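Local atomic coordinates of dihydroneopterin aldolase (Burkholderia thailandensis, PDB entry 3V9O), a protein that belongs to the dihydroneopterin aldolase family, assembles from four chains and binds guanine in pockets shared between neighbouring subunits. Residues Gly89-Leu93 with Gln94-Cys98; Ser104-His108 with Asp109-Ala113; Asp67-Arg70 with Glu71-Asp74. All coordinates share one frame; numbering follows the deposited sequence.

Contact 1. Residues Gly89-Leu93 with Gln94-Cys98; sequences GHIHL and QETLC. With GUN (guanine), chain G; SO4 (sulfate ion), chain H.
Ile91 and Leu97 pack where the loop 89-93 turns into helix 94-106, their side chains crossing at about a right angle. The CG2 branch of Ile91 lies anti to its own backbone N and meets Leu97 CB at 3.9 Å; Met34 of strand 22-34 touches both residues. Leu93 stands at the N-cap position, and its carbonyl serves the first helical turn: Leu93 O takes weak hydrogen bonds from Thr96 N at 3.1 Å and from Leu97 N at 3.5 Å. Thr96 brings CB close to the same oxygen, while its hydroxyl is bonded to Asp67 of the second subunit, which also receives the backbone N of His92 and Leu93. The other end of the loop is loose. His90 is exposed and poorly ordered, and its backbone N holds a sulfate ion, with His90 N to sulfate O4 at 3.0 Å. On the helix side the geometry tightens around guanine. Gln94 N donates to guanine O6 at 2.8 Å, and Leu93 CD2 rests 3.6 Å from that oxygen. Glu95 bends at chi2 (82°), which brings its carboxylate alongside the base: OE1 receives guanine N1 at 2.8 Å and OE2 receives guanine N2 at 2.7 Å. Gln94 OE1 bonds Thr118, and Gln94 NE2 bonds Val130 O of the same chain and Tyr75 of the second subunit. Val73, Asp74 and Tyr75 of that subunit complete the ring of bonds to guanine, making this helix N-terminus one half of an intersubunit base-binding pocket.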
loop_
_atom_site.group_PDB
_atom_site.type_symbol
_atom_site.label_atom_id
_atom_site.label_comp_id
_atom_site.label_asym_id
_atom_site.label_seq_id
_atom_site.Cartn_x
_atom_site.Cartn_y
_atom_site.Cartn_z
ATOM N N GLY A 89 -23.631 -1.223 21.030
ATOM C CA GLY A 89 -24.787 -0.589 20.431
ATOM C C GLY A 89 -24.709 0.931 20.493
ATOM O O GLY A 89 -23.761 1.515 21.038
ATOM N N HIS A 90 -25.698 1.579 19.896
ATOM C CA HIS A 90 -25.821 3.037 19.978
ATOM C C HIS A 90 -24.692 3.861 19.369
ATOM O O HIS A 90 -24.419 4.983 19.818
ATOM C CB HIS A 90 -26.062 3.468 21.441
ATOM C CG HIS A 90 -27.152 2.698 22.126
ATOM N ND1 HIS A 90 -26.900 1.732 23.079
ATOM C CD2 HIS A 90 -28.498 2.735 21.977
ATOM C CE1 HIS A 90 -28.044 1.215 23.496
ATOM N NE2 HIS A 90 -29.029 1.805 22.842
ATOM N N ILE A 91 -24.048 3.327 18.334
ATOM C CA ILE A 91 -22.978 4.025 17.611
ATOM C C ILE A 91 -23.580 4.782 16.404
ATOM O O ILE A 91 -24.232 4.185 15.529
ATOM C CB ILE A 91 -21.925 2.961 17.231
ATOM C CG1 ILE A 91 -21.366 2.352 18.530
ATOM C CG2 ILE A 91 -20.787 3.525 16.371
ATOM C CD1 ILE A 91 -20.819 0.903 18.394
ATOM N N HIS A 92 -23.369 6.103 16.361
ATOM C CA HIS A 92 -23.712 6.970 15.229
ATOM C C HIS A 92 -22.570 7.298 14.225
ATOM O O HIS A 92 -22.748 7.202 13.002
ATOM C CB HIS A 92 -24.289 8.259 15.755
ATOM C CG HIS A 92 -25.495 8.034 16.607
ATOM N ND1 HIS A 92 -26.775 8.134 16.111
ATOM C CD2 HIS A 92 -25.612 7.620 17.891
ATOM C CE1 HIS A 92 -27.635 7.856 17.080
ATOM N NE2 HIS A 92 -26.955 7.538 18.170
ATOM N N LEU A 93 -21.399 7.657 14.741
ATOM C CA LEU A 93 -20.267 8.041 13.898
ATOM C C LEU A 93 -19.248 6.941 13.750
ATOM O O LEU A 93 -18.965 6.180 14.702
ATOM C CB LEU A 93 -19.550 9.245 14.550
ATOM C CG LEU A 93 -20.352 10.487 14.783
ATOM C CD1 LEU A 93 -19.484 11.521 15.499
ATOM C CD2 LEU A 93 -20.791 10.976 13.440
ATOM N N GLN A 94 -18.601 6.865 12.586
ATOM C CA GLN A 94 -17.479 5.951 12.394
ATOM C C GLN A 94 -16.361 6.264 13.385
ATOM O O GLN A 94 -15.751 5.322 13.897
ATOM C CB GLN A 94 -16.924 6.030 10.967
ATOM C CG GLN A 94 -17.900 5.458 9.922
ATOM C CD GLN A 94 -17.167 5.036 8.658
ATOM O OE1 GLN A 94 -16.172 4.331 8.696
ATOM N NE2 GLN A 94 -17.659 5.466 7.485
ATOM N N GLU A 95 -16.085 7.529 13.679
ATOM C CA GLU A 95 -15.046 7.877 14.650
ATOM C C GLU A 95 -15.315 7.233 15.993
ATOM O O GLU A 95 -14.380 6.766 16.630
ATOM C CB GLU A 95 -14.964 9.383 14.868
ATOM C CG GLU A 95 -14.308 10.164 13.703
ATOM C CD GLU A 95 -15.239 10.478 12.527
ATOM O OE1 GLU A 95 -16.356 9.928 12.376
ATOM O OE2 GLU A 95 -14.832 11.325 11.715
ATOM N N THR A 96 -16.571 7.193 16.411
ATOM C CA THR A 96 -16.884 6.584 17.723
ATOM C C THR A 96 -16.465 5.116 17.750
ATOM O O THR A 96 -15.808 4.672 18.692
ATOM C CB THR A 96 -18.326 6.755 18.010
ATOM O OG1 THR A 96 -18.602 8.166 18.105
ATOM C CG2 THR A 96 -18.722 6.096 19.314
ATOM N N LEU A 97 -16.749 4.370 16.697
ATOM C CA LEU A 97 -16.392 2.961 16.649
ATOM C C LEU A 97 -14.905 2.802 16.479
ATOM O O LEU A 97 -14.299 1.977 17.198
ATOM C CB LEU A 97 -17.147 2.331 15.466
ATOM C CG LEU A 97 -16.818 0.843 15.247
ATOM C CD1 LEU A 97 -17.191 -0.012 16.411
ATOM C CD2 LEU A 97 -17.522 0.312 13.932
ATOM N N CYS A 98 -14.298 3.528 15.556
ATOM C CA CYS A 98 -12.891 3.381 15.298
ATOM C C CYS A 98 -12.048 3.699 16.532
ATOM O O CYS A 98 -11.121 2.935 16.845
ATOM C CB CYS A 98 -12.542 4.313 14.128
ATOM S SG CYS A 98 -10.883 4.055 13.455
HETATM N N9 GUN G . -20.889 12.067 7.720
HETATM C C8 GUN G . -21.906 11.133 7.867
HETATM N N7 GUN G . -21.568 10.095 8.760
HETATM C C5 GUN G . -20.320 10.488 9.203
HETATM C C6 GUN G . -19.386 9.849 10.147
HETATM O O6 GUN G . -19.606 8.797 10.768
HETATM N N1 GUN G . -18.178 10.514 10.354
HETATM C C2 GUN G . -17.818 11.662 9.651
HETATM N N2 GUN G . -16.575 12.217 9.847
HETATM N N3 GUN G . -18.696 12.279 8.748
HETATM C C4 GUN G . -19.904 11.635 8.569
HETATM S S SO4 H . -28.652 -0.928 18.615
HETATM O O1 SO4 H . -30.084 -0.638 18.734
HETATM O O2 SO4 H . -28.145 -1.448 19.887
HETATM O O3 SO4 H . -28.473 -1.934 17.565
HETATM O O4 SO4 H . -27.907 0.294 18.286
#

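Contact 2. Residues Ser104-His108 with Asp109-Ala113; sequences SLLAH and DAVRA. With EDO (1,2-ethanediol), chain B.
His108 and Val111 are the ends of a type I beta turn, closed by Val111 N donating to His108 O at 3.1 Å and 165°. Just before it, Ala107 centres an inverse gamma turn, with a weak bond from His108 N to Leu106 O, so two tight turns in series carry the chain from helix 94-106 towards strand 113-120. This is the return from the second helix to the third strand of the ββααββ tunnelling fold (T-fold). Arg112 and Ala113 then both face Phe56, forming a classic beta bulge as the chain joins the sheet. Val111 points back toward the 104-108 segment. Its CG1 is anti to the backbone N (chi1 173°), and both methyls approach one carbonyl oxygen: CG1 and CG2 each lie 3.5 Å from Leu105 O, while CG2 also meets His108 CB at 3.8 Å. Leu106 reaches forward with CD2, 4.4 Å from Val111 CG1 and 4.3 Å from Ala113 CA. The His108 ring turns its edge to Leu105 CA, which lies in the ring plane, and the His108 side chain also touches Leu77 of helix 76-87. Asp109, by contrast, is exposed at the turn. Beyond the apolar part, Arg112 is anchored through NH1 to Asp21 by a salt bridge and to Arg18 O. Bent at chi2 and chi3, its chain presents the NE/NH2 edge to a 1,2-ethanediol, probably from the crystallisation liquor, in two hydrogen bonds, with Arg112 NE 3.1 Å from ethanediol O2 and Arg112 NH2 3.1 Å from ethanediol O1.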
loop_
_atom_site.group_PDB
_atom_site.type_symbol
_atom_site.label_atom_id
_atom_site.label_comp_id
_atom_site.label_asym_id
_atom_site.label_seq_id
_atom_site.Cartn_x
_atom_site.Cartn_y
_atom_site.Cartn_z
ATOM N N SER A 104 -9.479 0.107 23.041
ATOM C CA SER A 104 -9.525 -1.239 23.589
ATOM C C SER A 104 -8.239 -2.001 23.326
ATOM O O SER A 104 -7.702 -2.650 24.233
ATOM C CB SER A 104 -10.745 -1.956 22.967
ATOM O OG SER A 104 -10.787 -3.301 23.395
ATOM N N LEU A 105 -7.746 -1.949 22.091
ATOM C CA LEU A 105 -6.577 -2.753 21.735
ATOM C C LEU A 105 -5.264 -2.186 22.318
ATOM O O LEU A 105 -4.332 -2.964 22.572
ATOM C CB LEU A 105 -6.477 -2.835 20.188
ATOM C CG LEU A 105 -7.508 -3.851 19.663
ATOM C CD1 LEU A 105 -7.558 -3.665 18.155
ATOM C CD2 LEU A 105 -7.202 -5.300 20.020
ATOM N N LEU A 106 -5.193 -0.872 22.540
ATOM C CA LEU A 106 -4.034 -0.279 23.206
ATOM C C LEU A 106 -3.981 -0.677 24.652
ATOM O O LEU A 106 -2.919 -0.551 25.264
ATOM C CB LEU A 106 -4.100 1.233 23.146
ATOM C CG LEU A 106 -3.701 1.750 21.786
ATOM C CD1 LEU A 106 -4.210 3.224 21.693
ATOM C CD2 LEU A 106 -2.192 1.636 21.509
ATOM N N ALA A 107 -5.076 -1.158 25.255
ATOM C CA ALA A 107 -5.109 -1.373 26.708
ATOM C C ALA A 107 -4.521 -2.724 27.104
ATOM O O ALA A 107 -5.113 -3.493 27.860
ATOM C CB ALA A 107 -6.565 -1.214 27.237
ATOM N N HIS A 108 -3.332 -3.047 26.575
ATOM C CA HIS A 108 -2.680 -4.346 26.768
ATOM C C HIS A 108 -1.195 -4.053 26.884
ATOM O O HIS A 108 -0.631 -3.278 26.086
ATOM C CB HIS A 108 -2.944 -5.306 25.622
ATOM C CG HIS A 108 -4.378 -5.654 25.460
ATOM N ND1 HIS A 108 -5.029 -6.582 26.260
ATOM C CD2 HIS A 108 -5.320 -5.088 24.673
ATOM C CE1 HIS A 108 -6.317 -6.589 25.935
ATOM N NE2 HIS A 108 -6.517 -5.693 24.972
ATOM N N ASP A 109 -0.537 -4.628 27.876
ATOM C CA ASP A 109 0.871 -4.361 28.105
ATOM C C ASP A 109 1.770 -4.654 26.895
ATOM O O ASP A 109 2.792 -3.998 26.692
ATOM C CB ASP A 109 1.343 -5.171 29.277
ATOM C CG ASP A 109 0.735 -4.691 30.581
ATOM O OD1 ASP A 109 -0.309 -5.224 30.914
ATOM O OD2 ASP A 109 1.334 -3.845 31.256
ATOM N N ALA A 110 1.444 -5.689 26.126
ATOM C CA ALA A 110 2.361 -6.082 25.055
ATOM C C ALA A 110 2.010 -5.403 23.741
ATOM O O ALA A 110 2.619 -5.809 22.716
ATOM C CB ALA A 110 2.367 -7.609 24.924
ATOM N N VAL A 111 1.055 -4.447 23.704
ATOM C CA VAL A 111 0.749 -3.716 22.482
ATOM C C VAL A 111 1.498 -2.377 22.516
ATOM O O VAL A 111 1.307 -1.550 23.445
ATOM C CB VAL A 111 -0.756 -3.544 22.347
ATOM C CG1 VAL A 111 -1.105 -2.626 21.172
ATOM C CG2 VAL A 111 -1.437 -4.951 22.140
ATOM N N ARG A 112 2.336 -2.131 21.513
ATOM C CA ARG A 112 3.088 -0.893 21.331
ATOM C C ARG A 112 2.289 0.121 20.534
ATOM O O ARG A 112 2.381 1.319 20.754
ATOM C CB ARG A 112 4.358 -1.223 20.583
ATOM C CG ARG A 112 5.171 -0.065 19.995
ATOM C CD ARG A 112 5.988 0.600 21.078
ATOM N NE ARG A 112 6.766 -0.314 21.936
ATOM C CZ ARG A 112 7.952 -0.853 21.611
ATOM N NH1 ARG A 112 8.525 -0.578 20.436
ATOM N NH2 ARG A 112 8.573 -1.658 22.482
ATOM N N ALA A 113 1.512 -0.345 19.530
ATOM C CA ALA A 113 0.782 0.566 18.642
ATOM C C ALA A 113 -0.374 -0.148 17.983
ATOM O O ALA A 113 -0.331 -1.408 17.901
ATOM C CB ALA A 113 1.685 1.134 17.548
HETATM C C1 EDO B . 5.678 -2.928 25.377
HETATM O O1 EDO B . 7.013 -2.480 25.072
HETATM C C2 EDO B . 4.697 -2.176 24.488
HETATM O O2 EDO B . 4.976 -0.757 24.384
#

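Contact 3. Residues Asp67-Arg70 with Glu71-Asp74; sequences DKLR and EVVD. With GUN (guanine), chain C.
Glu71 folds back on Lys68 because its CG stands anti to the carbonyl carbon (chi1 -65°) and the chain then runs extended to the carboxylate (chi2 -177°). Lys68 N donates a hydrogen bond to Glu71 OE1 at 3.1 Å, nearly in line with the bond that joins this oxygen to its carboxylate carbon. In the backbone, Glu71 N to Lys68 O and Val72 N to Leu69 O are i+3 hydrogen bonds, as in a 3-10 turn. Leu69, with CG anti to the backbone N (chi1 -174°), sends CD1 to Val72 CG2 at 3.9 Å and against guanine, 3.6 Å from its C4; CD2 lies beside Asp74 OD2. Arg70 passes its NH1 by Glu71 CG at 3.8 Å rather than engaging the carboxylate, and forms its salt bridge with Glu66. Guanine N2 donates to Val73 O at 2.8 Å and guanine N9 to Asp74 OD1 at 2.9 Å. Asp74 OD1 also caps Asp76 N at the start of the next helix, which probably helps orient it for the base. Glu71 OE1 additionally receives Glu66 N, and OE2 receives Val65 N: three backbone N-H groups gathered on one carboxylate tie the 65-68 backbone to Glu71 and would probably stabilise its negative charge.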
loop_
_atom_site.group_PDB
_atom_site.type_symbol
_atom_site.label_atom_id
_atom_site.label_comp_id
_atom_site.label_asym_id
_atom_site.label_seq_id
_atom_site.Cartn_x
_atom_site.Cartn_y
_atom_site.Cartn_z
ATOM N N ASP A 67 7.154 -22.930 20.152
ATOM C CA ASP A 67 5.934 -23.009 19.328
ATOM C C ASP A 67 4.656 -23.132 20.170
ATOM O O ASP A 67 3.739 -23.847 19.792
ATOM C CB ASP A 67 6.065 -24.153 18.317
ATOM C CG ASP A 67 5.090 -24.017 17.123
ATOM O OD1 ASP A 67 4.619 -22.929 16.797
ATOM O OD2 ASP A 67 4.879 -25.082 16.503
ATOM N N LYS A 68 4.597 -22.391 21.275
ATOM C CA LYS A 68 3.400 -22.386 22.155
ATOM C C LYS A 68 2.684 -21.054 22.209
ATOM O O LYS A 68 3.303 -20.001 22.220
ATOM C CB LYS A 68 3.805 -22.789 23.578
ATOM C CG LYS A 68 4.130 -24.261 23.683
ATOM C CD LYS A 68 4.677 -24.626 25.062
ATOM C CE LYS A 68 5.257 -26.069 25.130
ATOM N NZ LYS A 68 4.328 -27.145 24.647
ATOM N N LEU A 69 1.354 -21.091 22.192
ATOM C CA LEU A 69 0.538 -19.915 22.112
ATOM C C LEU A 69 0.822 -18.944 23.270
ATOM O O LEU A 69 0.740 -17.727 23.085
ATOM C CB LEU A 69 -0.966 -20.311 22.075
ATOM C CG LEU A 69 -1.930 -19.148 21.840
ATOM C CD1 LEU A 69 -1.697 -18.321 20.548
ATOM C CD2 LEU A 69 -3.375 -19.736 21.884
ATOM N N ARG A 70 1.135 -19.468 24.459
ATOM C CA ARG A 70 1.443 -18.625 25.609
ATOM C C ARG A 70 2.663 -17.729 25.381
ATOM O O ARG A 70 2.870 -16.792 26.134
ATOM C CB ARG A 70 1.654 -19.466 26.881
ATOM C CG ARG A 70 2.819 -20.445 26.780
ATOM C CD ARG A 70 3.079 -21.136 28.115
ATOM N NE ARG A 70 3.963 -22.302 28.022
ATOM C CZ ARG A 70 5.264 -22.270 27.704
ATOM N NH1 ARG A 70 5.882 -21.125 27.406
ATOM N NH2 ARG A 70 5.955 -23.411 27.686
ATOM N N GLU A 71 3.485 -18.043 24.374
ATOM C CA GLU A 71 4.680 -17.251 24.080
ATOM C C GLU A 71 4.401 -16.005 23.240
ATOM O O GLU A 71 5.317 -15.224 22.971
ATOM C CB GLU A 71 5.708 -18.097 23.323
ATOM C CG GLU A 71 6.235 -19.243 24.146
ATOM C CD GLU A 71 7.282 -19.968 23.374
ATOM O OE1 GLU A 71 6.878 -20.776 22.537
ATOM O OE2 GLU A 71 8.507 -19.709 23.536
ATOM N N VAL A 72 3.177 -15.881 22.705
ATOM C CA VAL A 72 2.857 -14.752 21.844
ATOM C C VAL A 72 1.585 -14.024 22.266
ATOM O O VAL A 72 0.871 -14.461 23.201
ATOM C CB VAL A 72 2.710 -15.215 20.369
ATOM C CG1 VAL A 72 3.936 -15.940 19.870
ATOM C CG2 VAL A 72 1.494 -16.113 20.151
ATOM N N VAL A 73 1.337 -12.865 21.653
ATOM C CA VAL A 73 0.061 -12.156 21.823
ATOM C C VAL A 73 -0.944 -12.807 20.869
ATOM O O VAL A 73 -0.740 -12.841 19.677
ATOM C CB VAL A 73 0.178 -10.639 21.502
ATOM C CG1 VAL A 73 -1.217 -9.998 21.483
ATOM C CG2 VAL A 73 1.087 -9.952 22.551
ATOM N N ASP A 74 -1.979 -13.427 21.442
ATOM C CA ASP A 74 -3.000 -14.135 20.650
ATOM C C ASP A 74 -3.722 -13.161 19.723
ATOM O O ASP A 74 -4.356 -12.195 20.182
ATOM C CB ASP A 74 -3.982 -14.763 21.623
ATOM C CG ASP A 74 -4.951 -15.746 20.964
ATOM O OD1 ASP A 74 -5.264 -15.583 19.785
ATOM O OD2 ASP A 74 -5.448 -16.635 21.718
HETATM N N9 GUN C . -4.230 -17.444 17.872
HETATM C C8 GUN C . -4.485 -18.657 17.247
HETATM N N7 GUN C . -3.439 -19.061 16.391
HETATM C C5 GUN C . -2.504 -18.062 16.585
HETATM C C6 GUN C . -1.174 -17.857 15.985
HETATM O O6 GUN C . -0.627 -18.627 15.179
HETATM N N1 GUN C . -0.492 -16.711 16.391
HETATM C C2 GUN C . -1.054 -15.758 17.239
HETATM N N2 GUN C . -0.355 -14.611 17.531
HETATM N N3 GUN C . -2.321 -15.940 17.815
HETATM C C4 GUN C . -2.979 -17.092 17.434
#

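Along the chain the order is contact 3, contact 1, contact 2. Contacts 1 and 3 lie on opposite sides of the chain's centre, their centres about 32 Å apart and their nearest atoms about 17 Å apart, and each binds its own guanine. The guanine at contact 1 is also bonded by residues 73-75 of the second subunit, and that at contact 3 by Gln94 and Glu95 of the third, so each chain contributes both halves of the pocket, to different sites. Contact 2 shares helix 94-106 with contact 1, about 20 Å away between centres. It touches contact 3 directly, where Ala110 CB packs on Val73 CG2 at 3.6 Å.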